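Local coordinates for uncharacterized protein (Legionella pneumophila subsp. pneumophila str. Philadelphia 1, PDB 4R0G) that acts as a guanine-nucleotide exchange factor for the small GTPases Rab5, Rab21 and Rab22, probably through its VPS9-like domain, at residues G15-F20 against I61-I66; A65-V70 against Y84-I89; H71-R76 against K160-I165. One frame throughout, in Å; residues are numbered along the deposited sequence.

Interaction 1: G15-F20 against I61-I66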
ATOM      1  N   GLY A  15      -2.598  22.714   5.922  1.00 60.57           N
ATOM      2  CA  GLY A  15      -2.530  21.310   6.274  1.00 56.70           C
ATOM      3  C   GLY A  15      -3.582  20.458   5.584  1.00 55.25           C
ATOM      4  O   GLY A  15      -3.749  19.289   5.927  1.00 55.46           O
ATOM      5  N   LYS A  16      -4.274  21.005   4.586  1.00 59.69           N
ATOM      6  CA  LYS A  16      -5.323  20.205   3.973  1.00 58.50           C
ATOM      7  C   LYS A  16      -4.681  19.443   2.800  1.00 52.46           C
ATOM      8  O   LYS A  16      -4.679  19.881   1.634  1.00 49.94           O
ATOM      9  CB  LYS A  16      -6.438  21.146   3.490  1.00 49.72           C
ATOM     10  N   TYR A  17      -4.237  18.234   3.100  1.00 44.14           N
ATOM     11  CA  TYR A  17      -3.281  17.628   2.204  1.00 46.67           C
ATOM     12  C   TYR A  17      -3.897  16.924   0.999  1.00 48.10           C
ATOM     13  O   TYR A  17      -3.438  17.120  -0.129  1.00 49.37           O
ATOM     14  CB  TYR A  17      -2.327  16.714   2.960  1.00 45.35           C
ATOM     15  CG  TYR A  17      -1.395  17.403   3.934  1.00 44.04           C
ATOM     16  CD1 TYR A  17      -0.501  18.379   3.525  1.00 46.12           C
ATOM     17  CD2 TYR A  17      -1.370  17.028   5.262  1.00 47.95           C
ATOM     18  CE1 TYR A  17       0.381  18.985   4.437  1.00 41.32           C
ATOM     19  CE2 TYR A  17      -0.499  17.618   6.168  1.00 49.44           C
ATOM     20  CZ  TYR A  17       0.372  18.591   5.749  1.00 45.94           C
ATOM     21  OH  TYR A  17       1.219  19.153   6.675  1.00 51.03           O
ATOM     22  N   LEU A  18      -4.935  16.119   1.236  1.00 49.80           N
ATOM     23  CA  LEU A  18      -5.646  15.420   0.150  1.00 45.85           C
ATOM     24  C   LEU A  18      -6.087  16.414  -0.881  1.00 50.17           C
ATOM     25  O   LEU A  18      -6.026  16.137  -2.083  1.00 53.66           O
ATOM     26  CB  LEU A  18      -6.853  14.640   0.665  1.00 43.61           C
ATOM     27  CG  LEU A  18      -6.322  13.355   1.251  1.00 39.05           C
ATOM     28  CD1 LEU A  18      -7.367  12.632   2.046  1.00 40.21           C
ATOM     29  CD2 LEU A  18      -5.796  12.555   0.076  1.00 36.31           C
ATOM     30  N   LEU A  19      -6.508  17.582  -0.406  1.00 47.57           N
ATOM     31  CA  LEU A  19      -6.855  18.666  -1.305  1.00 47.39           C
ATOM     32  C   LEU A  19      -5.607  19.215  -2.000  1.00 42.98           C
ATOM     33  O   LEU A  19      -5.609  19.419  -3.209  1.00 41.05           O
ATOM     34  CB  LEU A  19      -7.633  19.763  -0.560  1.00 49.43           C
ATOM     35  CG  LEU A  19      -7.933  20.997  -1.407  1.00 52.80           C
ATOM     36  CD1 LEU A  19      -8.733  20.575  -2.659  1.00 47.51           C
ATOM     37  CD2 LEU A  19      -8.628  22.101  -0.570  1.00 43.57           C
ATOM     38  N   PHE A  20      -4.539  19.441  -1.246  1.00 43.31           N
ATOM     39  CA  PHE A  20      -3.329  19.985  -1.860  1.00 42.24           C
ATOM     40  C   PHE A  20      -2.826  19.127  -3.015  1.00 45.50           C
ATOM     41  O   PHE A  20      -2.414  19.656  -4.044  1.00 41.90           O
ATOM     42  CB  PHE A  20      -2.239  20.164  -0.840  1.00 44.58           C
ATOM     43  CG  PHE A  20      -0.860  20.216  -1.440  1.00 52.24           C
ATOM     44  CD1 PHE A  20      -0.443  21.334  -2.154  1.00 45.71           C
ATOM     45  CD2 PHE A  20       0.042  19.164  -1.268  1.00 47.01           C
ATOM     46  CE1 PHE A  20       0.821  21.405  -2.713  1.00 36.83           C
ATOM     47  CE2 PHE A  20       1.320  19.248  -1.819  1.00 47.59           C
ATOM     48  CZ  PHE A  20       1.701  20.386  -2.540  1.00 43.06           C
ATOM     49  N   ILE A  61       8.108  24.125   2.028  1.00 48.86           N
ATOM     50  CA  ILE A  61       8.947  22.940   2.028  1.00 48.15           C
ATOM     51  C   ILE A  61       8.734  22.114   3.287  1.00 50.23           C
ATOM     52  O   ILE A  61       8.531  20.902   3.212  1.00 48.75           O
ATOM     53  CB  ILE A  61      10.420  23.367   1.934  1.00 47.08           C
ATOM     54  CG1 ILE A  61      10.621  24.170   0.667  1.00 39.50           C
ATOM     55  CG2 ILE A  61      11.364  22.193   1.976  1.00 45.73           C
ATOM     56  CD1 ILE A  61      11.937  24.809   0.606  1.00 46.25           C
ATOM     57  N   LYS A  62       8.771  22.775   4.442  1.00 48.60           N
ATOM     58  CA  LYS A  62       8.676  22.062   5.717  1.00 49.34           C
ATOM     59  C   LYS A  62       7.337  21.364   5.949  1.00 47.63           C
ATOM     60  O   LYS A  62       7.271  20.312   6.588  1.00 46.25           O
ATOM     61  CB  LYS A  62       9.036  22.993   6.883  1.00 49.06           C
ATOM     62  CG  LYS A  62      10.524  22.987   7.192  1.00 54.33           C
ATOM     63  CD  LYS A  62      10.845  23.670   8.486  1.00 63.86           C
ATOM     64  CE  LYS A  62      12.348  23.661   8.741  1.00 71.83           C
ATOM     65  NZ  LYS A  62      12.724  24.541   9.904  1.00 86.84           N
ATOM     66  N   LYS A  63       6.272  21.959   5.429  1.00 50.92           N
ATOM     67  CA  LYS A  63       4.953  21.365   5.557  1.00 53.58           C
ATOM     68  C   LYS A  63       4.869  20.222   4.576  1.00 51.63           C
ATOM     69  O   LYS A  63       4.283  19.175   4.859  1.00 56.61           O
ATOM     70  CB  LYS A  63       3.842  22.402   5.335  1.00 46.53           C
ATOM     71  CG  LYS A  63       3.380  23.027   6.622  1.00 53.47           C
ATOM     72  CD  LYS A  63       2.831  24.427   6.419  1.00 61.12           C
ATOM     73  CE  LYS A  63       2.803  25.206   7.746  1.00 53.71           C
ATOM     74  NZ  LYS A  63       2.221  26.588   7.593  1.00 67.57           N
ATOM     75  N   PHE A  64       5.494  20.405   3.431  1.00 48.23           N
ATOM     76  CA  PHE A  64       5.475  19.354   2.439  1.00 49.95           C
ATOM     77  C   PHE A  64       6.258  18.160   2.997  1.00 51.69           C
ATOM     78  O   PHE A  64       5.991  17.002   2.640  1.00 49.77           O
ATOM     79  CB  PHE A  64       6.047  19.861   1.113  1.00 42.11           C
ATOM     80  CG  PHE A  64       6.070  18.830   0.047  1.00 47.27           C
ATOM     81  CD1 PHE A  64       4.891  18.453  -0.589  1.00 40.81           C
ATOM     82  CD2 PHE A  64       7.271  18.202  -0.317  1.00 47.33           C
ATOM     83  CE1 PHE A  64       4.900  17.486  -1.578  1.00 37.19           C
ATOM     84  CE2 PHE A  64       7.292  17.221  -1.320  1.00 35.85           C
ATOM     85  CZ  PHE A  64       6.106  16.864  -1.942  1.00 38.55           C
ATOM     86  N   ALA A  65       7.202  18.443   3.902  1.00 49.80           N
ATOM     87  CA  ALA A  65       7.983  17.374   4.525  1.00 48.33           C
ATOM     88  C   ALA A  65       7.052  16.491   5.347  1.00 50.47           C
ATOM     89  O   ALA A  65       7.147  15.250   5.296  1.00 46.18           O
ATOM     90  CB  ALA A  65       9.090  17.921   5.381  1.00 44.66           C
ATOM     91  N   ILE A  66       6.144  17.125   6.092  1.00 47.46           N
ATOM     92  CA  ILE A  66       5.168  16.365   6.869  1.00 46.10           C
ATOM     93  C   ILE A  66       4.441  15.393   5.936  1.00 50.35           C
ATOM     94  O   ILE A  66       4.451  14.170   6.168  1.00 44.34           O
ATOM     95  CB  ILE A  66       4.151  17.267   7.573  1.00 42.40           C
ATOM     96  CG1 ILE A  66       4.861  18.315   8.428  1.00 47.38           C
ATOM     97  CG2 ILE A  66       3.272  16.457   8.449  1.00 40.86           C
ATOM     98  CD1 ILE A  66       4.012  19.546   8.675  1.00 45.30           C
TER

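Interaction 2: A65-V70 against Y84-I89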
ATOM      1  N   ALA A  65       7.202  18.443   3.902  1.00 49.80           N
ATOM      2  CA  ALA A  65       7.983  17.374   4.525  1.00 48.33           C
ATOM      3  C   ALA A  65       7.052  16.491   5.347  1.00 50.47           C
ATOM      4  O   ALA A  65       7.147  15.250   5.296  1.00 46.18           O
ATOM      5  CB  ALA A  65       9.090  17.921   5.381  1.00 44.66           C
ATOM      6  N   ILE A  66       6.144  17.125   6.092  1.00 47.46           N
ATOM      7  CA  ILE A  66       5.168  16.365   6.869  1.00 46.10           C
ATOM      8  C   ILE A  66       4.441  15.393   5.936  1.00 50.35           C
ATOM      9  O   ILE A  66       4.451  14.170   6.168  1.00 44.34           O
ATOM     10  CB  ILE A  66       4.151  17.267   7.573  1.00 42.40           C
ATOM     11  CG1 ILE A  66       4.861  18.315   8.428  1.00 47.38           C
ATOM     12  CG2 ILE A  66       3.272  16.457   8.449  1.00 40.86           C
ATOM     13  CD1 ILE A  66       4.012  19.546   8.675  1.00 45.30           C
ATOM     14  N   LEU A  67       3.875  15.935   4.853  1.00 45.11           N
ATOM     15  CA  LEU A  67       3.141  15.131   3.886  1.00 46.24           C
ATOM     16  C   LEU A  67       3.955  13.903   3.457  1.00 45.00           C
ATOM     17  O   LEU A  67       3.471  12.782   3.500  1.00 45.26           O
ATOM     18  CB  LEU A  67       2.764  15.984   2.674  1.00 47.11           C
ATOM     19  CG  LEU A  67       1.446  15.676   1.931  1.00 46.04           C
ATOM     20  CD1 LEU A  67       1.561  16.014   0.451  1.00 43.92           C
ATOM     21  CD2 LEU A  67       0.979  14.243   2.087  1.00 43.74           C
ATOM     22  N   TYR A  68       5.205  14.123   3.084  1.00 46.90           N
ATOM     23  CA  TYR A  68       6.084  13.043   2.657  1.00 44.05           C
ATOM     24  C   TYR A  68       6.301  12.007   3.744  1.00 44.28           C
ATOM     25  O   TYR A  68       6.197  10.802   3.504  1.00 44.46           O
ATOM     26  CB  TYR A  68       7.445  13.607   2.285  1.00 47.82           C
ATOM     27  CG  TYR A  68       8.101  12.804   1.212  1.00 49.84           C
ATOM     28  CD1 TYR A  68       7.907  13.129  -0.118  1.00 43.72           C
ATOM     29  CD2 TYR A  68       8.902  11.701   1.518  1.00 44.85           C
ATOM     30  CE1 TYR A  68       8.508  12.388  -1.125  1.00 49.93           C
ATOM     31  CE2 TYR A  68       9.499  10.944   0.514  1.00 41.06           C
ATOM     32  CZ  TYR A  68       9.301  11.299  -0.803  1.00 49.36           C
ATOM     33  OH  TYR A  68       9.881  10.587  -1.818  1.00 56.08           O
ATOM     34  N   ALA A  69       6.648  12.479   4.935  1.00 45.28           N
ATOM     35  CA  ALA A  69       6.854  11.590   6.069  1.00 42.82           C
ATOM     36  C   ALA A  69       5.657  10.653   6.190  1.00 45.41           C
ATOM     37  O   ALA A  69       5.800   9.464   6.471  1.00 46.57           O
ATOM     38  CB  ALA A  69       7.017  12.399   7.343  1.00 45.87           C
ATOM     39  N   VAL A  70       4.470  11.204   5.959  1.00 45.46           N
ATOM     40  CA  VAL A  70       3.260  10.405   5.954  1.00 40.16           C
ATOM     41  C   VAL A  70       3.295   9.382   4.816  1.00 39.46           C
ATOM     42  O   VAL A  70       2.964   8.235   5.004  1.00 37.90           O
ATOM     43  CB  VAL A  70       2.004  11.269   5.825  1.00 37.04           C
ATOM     44  CG1 VAL A  70       0.790  10.371   5.753  1.00 39.80           C
ATOM     45  CG2 VAL A  70       1.894  12.281   6.994  1.00 34.35           C
ATOM     46  N   TYR A  84       1.341   9.172  -7.056  1.00 40.62           N
ATOM     47  CA  TYR A  84       1.927   9.816  -8.235  1.00 41.28           C
ATOM     48  C   TYR A  84       1.918  11.336  -8.075  1.00 43.75           C
ATOM     49  O   TYR A  84       2.871  12.008  -8.478  1.00 45.16           O
ATOM     50  CB  TYR A  84       1.192   9.399  -9.516  1.00 43.62           C
ATOM     51  CG  TYR A  84       1.796   9.913 -10.825  1.00 50.38           C
ATOM     52  CD1 TYR A  84       2.923   9.311 -11.381  1.00 53.16           C
ATOM     53  CD2 TYR A  84       1.210  10.974 -11.529  1.00 48.55           C
ATOM     54  CE1 TYR A  84       3.473   9.764 -12.595  1.00 53.80           C
ATOM     55  CE2 TYR A  84       1.741  11.432 -12.741  1.00 50.80           C
ATOM     56  CZ  TYR A  84       2.877  10.821 -13.271  1.00 58.38           C
ATOM     57  OH  TYR A  84       3.425  11.273 -14.464  1.00 61.53           O
ATOM     58  N   ALA A  85       0.843  11.877  -7.501  1.00 38.29           N
ATOM     59  CA  ALA A  85       0.758  13.315  -7.291  1.00 39.29           C
ATOM     60  C   ALA A  85       1.937  13.735  -6.452  1.00 39.74           C
ATOM     61  O   ALA A  85       2.741  14.572  -6.844  1.00 39.36           O
ATOM     62  CB  ALA A  85      -0.521  13.667  -6.584  1.00 43.47           C
ATOM     63  N   LEU A  86       2.047  13.093  -5.297  1.00 42.55           N
ATOM     64  CA  LEU A  86       3.045  13.421  -4.304  1.00 38.56           C
ATOM     65  C   LEU A  86       4.445  13.398  -4.886  1.00 40.86           C
ATOM     66  O   LEU A  86       5.212  14.342  -4.718  1.00 38.85           O
ATOM     67  CB  LEU A  86       2.928  12.457  -3.145  1.00 37.35           C
ATOM     68  CG  LEU A  86       3.903  12.849  -2.055  1.00 45.02           C
ATOM     69  CD1 LEU A  86       3.173  13.025  -0.755  1.00 43.15           C
ATOM     70  CD2 LEU A  86       4.948  11.752  -1.953  1.00 45.25           C
ATOM     71  N   THR A  87       4.766  12.333  -5.603  1.00 41.38           N
ATOM     72  CA  THR A  87       6.110  12.179  -6.147  1.00 39.35           C
ATOM     73  C   THR A  87       6.383  13.178  -7.260  1.00 40.12           C
ATOM     74  O   THR A  87       7.489  13.704  -7.357  1.00 43.34           O
ATOM     75  CB  THR A  87       6.345  10.755  -6.646  1.00 41.92           C
ATOM     76  OG1 THR A  87       5.232  10.375  -7.462  1.00 46.65           O
ATOM     77  CG2 THR A  87       6.464   9.780  -5.461  1.00 35.01           C
ATOM     78  N   THR A  88       5.382  13.431  -8.095  1.00 36.30           N
ATOM     79  CA  THR A  88       5.528  14.373  -9.174  1.00 35.00           C
ATOM     80  C   THR A  88       5.735  15.782  -8.600  1.00 43.41           C
ATOM     81  O   THR A  88       6.399  16.632  -9.195  1.00 40.03           O
ATOM     82  CB  THR A  88       4.271  14.406 -10.017  1.00 39.23           C
ATOM     83  OG1 THR A  88       3.961  13.089 -10.467  1.00 41.82           O
ATOM     84  CG2 THR A  88       4.453  15.334 -11.242  1.00 43.17           C
ATOM     85  N   ILE A  89       5.154  16.040  -7.437  1.00 39.00           N
ATOM     86  CA  ILE A  89       5.317  17.344  -6.841  1.00 37.40           C
ATOM     87  C   ILE A  89       6.721  17.443  -6.252  1.00 38.45           C
ATOM     88  O   ILE A  89       7.351  18.496  -6.293  1.00 38.18           O
ATOM     89  CB  ILE A  89       4.227  17.634  -5.798  1.00 39.71           C
ATOM     90  CG1 ILE A  89       2.871  17.780  -6.496  1.00 33.66           C
ATOM     91  CG2 ILE A  89       4.548  18.878  -5.030  1.00 36.72           C
ATOM     92  CD1 ILE A  89       1.702  17.945  -5.554  1.00 33.68           C
TER

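Interaction 3: H71-R76 against K160-I165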
ATOM      1  N   HIS A  71       3.725   9.800   3.636  1.00 39.71           N
ATOM      2  CA  HIS A  71       3.759   8.925   2.475  1.00 41.40           C
ATOM      3  C   HIS A  71       4.685   7.735   2.728  1.00 48.46           C
ATOM      4  O   HIS A  71       4.563   6.687   2.083  1.00 49.42           O
ATOM      5  CB  HIS A  71       4.185   9.740   1.253  1.00 40.15           C
ATOM      6  CG  HIS A  71       4.199   8.985  -0.041  1.00 43.19           C
ATOM      7  ND1 HIS A  71       5.335   8.376  -0.533  1.00 45.94           N
ATOM      8  CD2 HIS A  71       3.235   8.789  -0.973  1.00 45.73           C
ATOM      9  CE1 HIS A  71       5.065   7.821  -1.702  1.00 43.46           C
ATOM     10  NE2 HIS A  71       3.798   8.055  -1.996  1.00 38.61           N
ATOM     11  N   GLU A  72       5.603   7.881   3.683  1.00 51.35           N
ATOM     12  CA  GLU A  72       6.525   6.786   4.000  1.00 44.19           C
ATOM     13  C   GLU A  72       6.112   5.900   5.161  1.00 51.34           C
ATOM     14  O   GLU A  72       6.860   4.979   5.514  1.00 62.03           O
ATOM     15  CB  GLU A  72       7.954   7.283   4.184  1.00 46.96           C
ATOM     16  CG  GLU A  72       8.456   8.143   3.023  1.00 41.37           C
ATOM     17  CD  GLU A  72       8.260   7.481   1.672  1.00 54.65           C
ATOM     18  OE1 GLU A  72       8.916   6.451   1.397  1.00 63.75           O
ATOM     19  OE2 GLU A  72       7.445   7.985   0.866  1.00 61.35           O
ATOM     20  N   MET A  73       4.936   6.140   5.753  1.00 50.86           N
ATOM     21  CA  MET A  73       4.440   5.223   6.783  1.00 49.15           C
ATOM     22  C   MET A  73       4.143   3.838   6.193  1.00 54.74           C
ATOM     23  O   MET A  73       3.853   3.689   4.995  1.00 48.24           O
ATOM     24  CB  MET A  73       3.224   5.788   7.517  1.00 51.21           C
ATOM     25  CG  MET A  73       3.292   7.265   7.720  1.00 45.20           C
ATOM     26  SD  MET A  73       2.611   7.964   9.234  1.00 66.00           S
ATOM     27  CE  MET A  73       1.590   6.643   9.874  1.00 51.74           C
ATOM     28  N   GLU A  74       4.249   2.821   7.043  1.00 56.89           N
ATOM     29  CA  GLU A  74       4.018   1.449   6.617  1.00 54.63           C
ATOM     30  C   GLU A  74       2.550   1.207   6.303  1.00 51.65           C
ATOM     31  O   GLU A  74       2.211   0.300   5.539  1.00 46.73           O
ATOM     32  CB  GLU A  74       4.507   0.449   7.681  1.00 61.64           C
ATOM     33  CG  GLU A  74       5.899  -0.139   7.440  1.00 69.14           C
ATOM     34  CD  GLU A  74       7.022   0.868   7.717  1.00 88.73           C
ATOM     35  OE1 GLU A  74       8.197   0.533   7.422  1.00 97.67           O
ATOM     36  OE2 GLU A  74       6.741   1.988   8.231  1.00 82.56           O
ATOM     37  N   SER A  75       1.671   2.021   6.887  1.00 49.42           N
ATOM     38  CA  SER A  75       0.248   1.875   6.623  1.00 43.51           C
ATOM     39  C   SER A  75      -0.078   2.393   5.221  1.00 50.32           C
ATOM     40  O   SER A  75      -1.211   2.232   4.748  1.00 51.32           O
ATOM     41  CB  SER A  75      -0.555   2.602   7.674  1.00 44.65           C
ATOM     42  OG  SER A  75       0.135   2.598   8.912  1.00 48.08           O
ATOM     43  N   ARG A  76       0.941   2.993   4.584  1.00 49.66           N
ATOM     44  CA  ARG A  76       0.924   3.527   3.216  1.00 45.06           C
ATOM     45  C   ARG A  76      -0.345   4.270   2.794  1.00 49.48           C
ATOM     46  O   ARG A  76      -0.978   3.898   1.793  1.00 50.68           O
ATOM     47  CB  ARG A  76       1.253   2.453   2.168  1.00 40.88           C
ATOM     48  CG  ARG A  76       2.689   1.981   2.134  1.00 50.08           C
ATOM     49  CD  ARG A  76       3.652   2.836   1.318  1.00 50.78           C
ATOM     50  NE  ARG A  76       5.011   2.625   1.825  1.00 62.13           N
ATOM     51  CZ  ARG A  76       6.063   3.410   1.598  1.00 69.53           C
ATOM     52  NH1 ARG A  76       5.947   4.506   0.831  1.00 59.18           N
ATOM     53  NH2 ARG A  76       7.236   3.082   2.157  1.00 66.88           N
ATOM     54  N   LYS A 160      -1.092  13.456  13.080  1.00 52.45           N
ATOM     55  CA  LYS A 160      -2.378  14.088  12.841  1.00 54.29           C
ATOM     56  C   LYS A 160      -2.756  14.069  11.370  1.00 54.87           C
ATOM     57  O   LYS A 160      -3.913  13.844  11.041  1.00 55.42           O
ATOM     58  CB  LYS A 160      -2.430  15.522  13.412  1.00 56.09           C
ATOM     59  CG  LYS A 160      -2.491  15.532  14.930  1.00 75.45           C
ATOM     60  CD  LYS A 160      -2.406  16.925  15.596  1.00 87.03           C
ATOM     61  CE  LYS A 160      -2.096  16.729  17.107  1.00 94.43           C
ATOM     62  NZ  LYS A 160      -2.292  17.890  18.026  1.00 98.71           N
ATOM     63  N   ALA A 161      -1.791  14.308  10.487  1.00 51.72           N
ATOM     64  CA  ALA A 161      -2.085  14.308   9.058  1.00 47.74           C
ATOM     65  C   ALA A 161      -2.511  12.923   8.671  1.00 52.05           C
ATOM     66  O   ALA A 161      -3.469  12.733   7.919  1.00 55.38           O
ATOM     67  CB  ALA A 161      -0.890  14.701   8.268  1.00 49.02           C
ATOM     68  N   PHE A 162      -1.798  11.956   9.225  1.00 46.21           N
ATOM     69  CA  PHE A 162      -2.047  10.576   8.928  1.00 48.94           C
ATOM     70  C   PHE A 162      -3.499  10.176   9.162  1.00 57.17           C
ATOM     71  O   PHE A 162      -4.187   9.683   8.245  1.00 51.27           O
ATOM     72  CB  PHE A 162      -1.158   9.703   9.787  1.00 43.24           C
ATOM     73  CG  PHE A 162      -1.408   8.237   9.587  1.00 51.63           C
ATOM     74  CD1 PHE A 162      -1.289   7.663   8.324  1.00 47.57           C
ATOM     75  CD2 PHE A 162      -1.779   7.423  10.653  1.00 57.30           C
ATOM     76  CE1 PHE A 162      -1.527   6.290   8.135  1.00 49.22           C
ATOM     77  CE2 PHE A 162      -2.018   6.048  10.463  1.00 45.34           C
ATOM     78  CZ  PHE A 162      -1.890   5.492   9.212  1.00 40.04           C
ATOM     79  N   ASP A 163      -3.963  10.380  10.390  1.00 61.01           N
ATOM     80  CA  ASP A 163      -5.291   9.916  10.751  1.00 66.98           C
ATOM     81  C   ASP A 163      -6.329  10.552   9.851  1.00 64.30           C
ATOM     82  O   ASP A 163      -7.321   9.896   9.497  1.00 62.31           O
ATOM     83  CB  ASP A 163      -5.598  10.143  12.241  1.00 73.25           C
ATOM     84  CG  ASP A 163      -4.768   9.218  13.164  1.00 90.79           C
ATOM     85  OD1 ASP A 163      -4.696   7.982  12.926  1.00 83.43           O
ATOM     86  OD2 ASP A 163      -4.176   9.737  14.137  1.00102.31           O
ATOM     87  N   GLN A 164      -6.079  11.801   9.446  1.00 54.70           N
ATOM     88  CA  GLN A 164      -7.064  12.523   8.638  1.00 59.28           C
ATOM     89  C   GLN A 164      -6.949  12.329   7.116  1.00 55.28           C
ATOM     90  O   GLN A 164      -7.905  12.570   6.380  1.00 52.94           O
ATOM     91  CB  GLN A 164      -7.157  14.018   9.042  1.00 48.19           C
ATOM     92  CG  GLN A 164      -5.867  14.790   8.929  1.00 61.00           C
ATOM     93  CD  GLN A 164      -5.912  16.148   9.631  1.00 64.14           C
ATOM     94  OE1 GLN A 164      -6.398  17.150   9.081  1.00 58.64           O
ATOM     95  NE2 GLN A 164      -5.396  16.182  10.860  1.00 63.18           N
ATOM     96  N   ILE A 165      -5.792  11.877   6.649  1.00 55.05           N
ATOM     97  CA  ILE A 165      -5.663  11.415   5.271  1.00 50.24           C
ATOM     98  C   ILE A 165      -6.213   9.994   5.145  1.00 51.73           C
ATOM     99  O   ILE A 165      -7.003   9.693   4.243  1.00 52.74           O
ATOM    100  CB  ILE A 165      -4.194  11.391   4.830  1.00 45.37           C
ATOM    101  CG1 ILE A 165      -3.682  12.802   4.615  1.00 42.80           C
ATOM    102  CG2 ILE A 165      -4.007  10.589   3.552  1.00 40.06           C
ATOM    103  CD1 ILE A 165      -2.209  12.831   4.278  1.00 42.84           C
TER

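Interaction 1: G15-F20 against I61-I66
In the all-helical VPS9-like domain, Tyr17 and Phe20 of the short helix 17-20 pack against Lys63, Phe64 and Ile66 of helix 58-71. Tyr17 reaches across with the end of its ring. Its first torsion, with CG beside the backbone N (chi1 -66°), directs the ring at the other helix. The phenol oxygen lies by the Ile66 branch, with Tyr17 OH 3.5 Å from Ile66 CD1, and the two side chains cross at about a right angle. Tyr17 OH is also 3.6 Å from Lys63 O, which is an approach and not a bond. Within its own segment, Gly15 O lies 3.3 Å above one face of the Tyr17 ring, offset toward the rim. Phe20 CE2 comes to the edge of the Phe64 ring, 3.9 Å from Phe64 CD1, and these side chains also cross at about a right angle. Segment 15-20 begins at a turn. Gly15, with positive phi, is the C-prime residue of a Schellman motif that ends helix 5-14, and Lys16 stands at the N-cap position of the next helix. Lys63 leads its amine away from the contact to Asp59 and to the carbonyl of Arg13. Tyr17 also touches Ala161 and Ile165 of helix 155-183. The contact between the two segments is thus held by apolar and aromatic packing, without a polar bond between them.

Interaction 2: A65-V70 against Y84-I89
Leu67 and Leu86 meet tip to tip, methyl against methyl. Leu67 CD1 lies 3.6 Å from Leu86 CD1, and Leu67 CD2 is 3.8 Å from the same Leu86 CD1. One methyl of Leu86 therefore faces the end of the Leu67 fork. Its other methyl serves an aromatic partner. Leu86 CD2 is 3.7 Å from Tyr68 CE1 and equally near Tyr68 CD1, approaching the ring obliquely. Tyr68 and Leu86 cross at about a right angle. With CG anti to the backbone N (chi1 -176°), Leu86 points its fork at helix 58-71. These residues join helix 58-71 to helix 80-101, successive helices of the VPS9-like domain that run in roughly opposite directions. Tyr68 and Leu86 are the closest backbone pair, with CA atoms 7.6 Å apart. Around this apolar centre, Leu67 also touches Tyr17 and Phe20, and Leu78 of the connecting loop packs on both Leu67 and Leu86. The hydrogen bonds lie inside each helix. Tyr84 O accepts from Thr88 N at 2.9 Å. It also accepts from the hydroxyl Thr88 OG1, but that bond is modelled very short and its length is uncertain.

Interaction 3: H71-R76 against K160-I165
Met73 sets its terminal methyl over the middle of the Phe162 ring. Met73 CE is 3.3 Å from the centroid of the Phe162 ring and only 8° off the ring normal, a CH-pi contact. The sulfur makes a Met-aromatic contact from a more slanted position, with Met73 SD 4.4 Å from the centroid of the Phe162 ring. The Met73 chain bends at both chi2 and chi3, which turns its end over the ring. The Phe162 side chain swings away from its own N (chi1 177°) to present the ring to the loop. Ser75 approaches the far end of the same ring obliquely, on the side that Met73 covers. Ser75 CB is 3.5 Å from Phe162 CZ. The hydroxyl of Ser75 has its polar partner in the second subunit, where Asp177 accepts from it and from the amide of Glu74. The loop has its own polar fastening. Arg76 N donates to Met73 O over 3.0 Å, closing a type I beta turn from Met73 to Arg76. Just before the turn, His71 ND1 donates to Glu72 OE2 over 2.6 Å. That bond is nearly straight, at 164°, and the carboxylate oxygen lies close to the plane of the imidazole. His71 NE2 is hydrogen-bonded to Ser83 OG. Glu72 OE1 also forms a salt bridge with Arg76 NH1, at 3.6 Å. On the helix side, Asp163 forms a salt bridge with Lys243 of the second subunit. The whole is a beta turn between two helices of the VPS9-like domain, packed by CH-pi and Met-aromatic contacts on the long helix 155-183 and joined to the second subunit of the assembly.

How the interactions relate
Helix 58-71 connects the three sites. Interaction 1 uses its middle and interaction 2 its last part, sharing Ala65 and Ile66. Interaction 3 begins at its final residue and continues into the loop toward helix 80-101. The centres of interactions 1 and 2 are about 8 Å apart, and interaction 3 lies about 12 Å and 11 Å from them. Packing is continuous between them: Tyr17 touches Leu67, Phe64 touches Ile89, and Leu86 touches His71. Tyr17, Leu67 and Val70 carry it on to Ala161 and Ile165 of helix 155-183. Interactions 2 and 3 alternate along the chain, whereas 1 closes before 3 opens. The apolar core thus reaches from the N-terminal helices to the subunit interface.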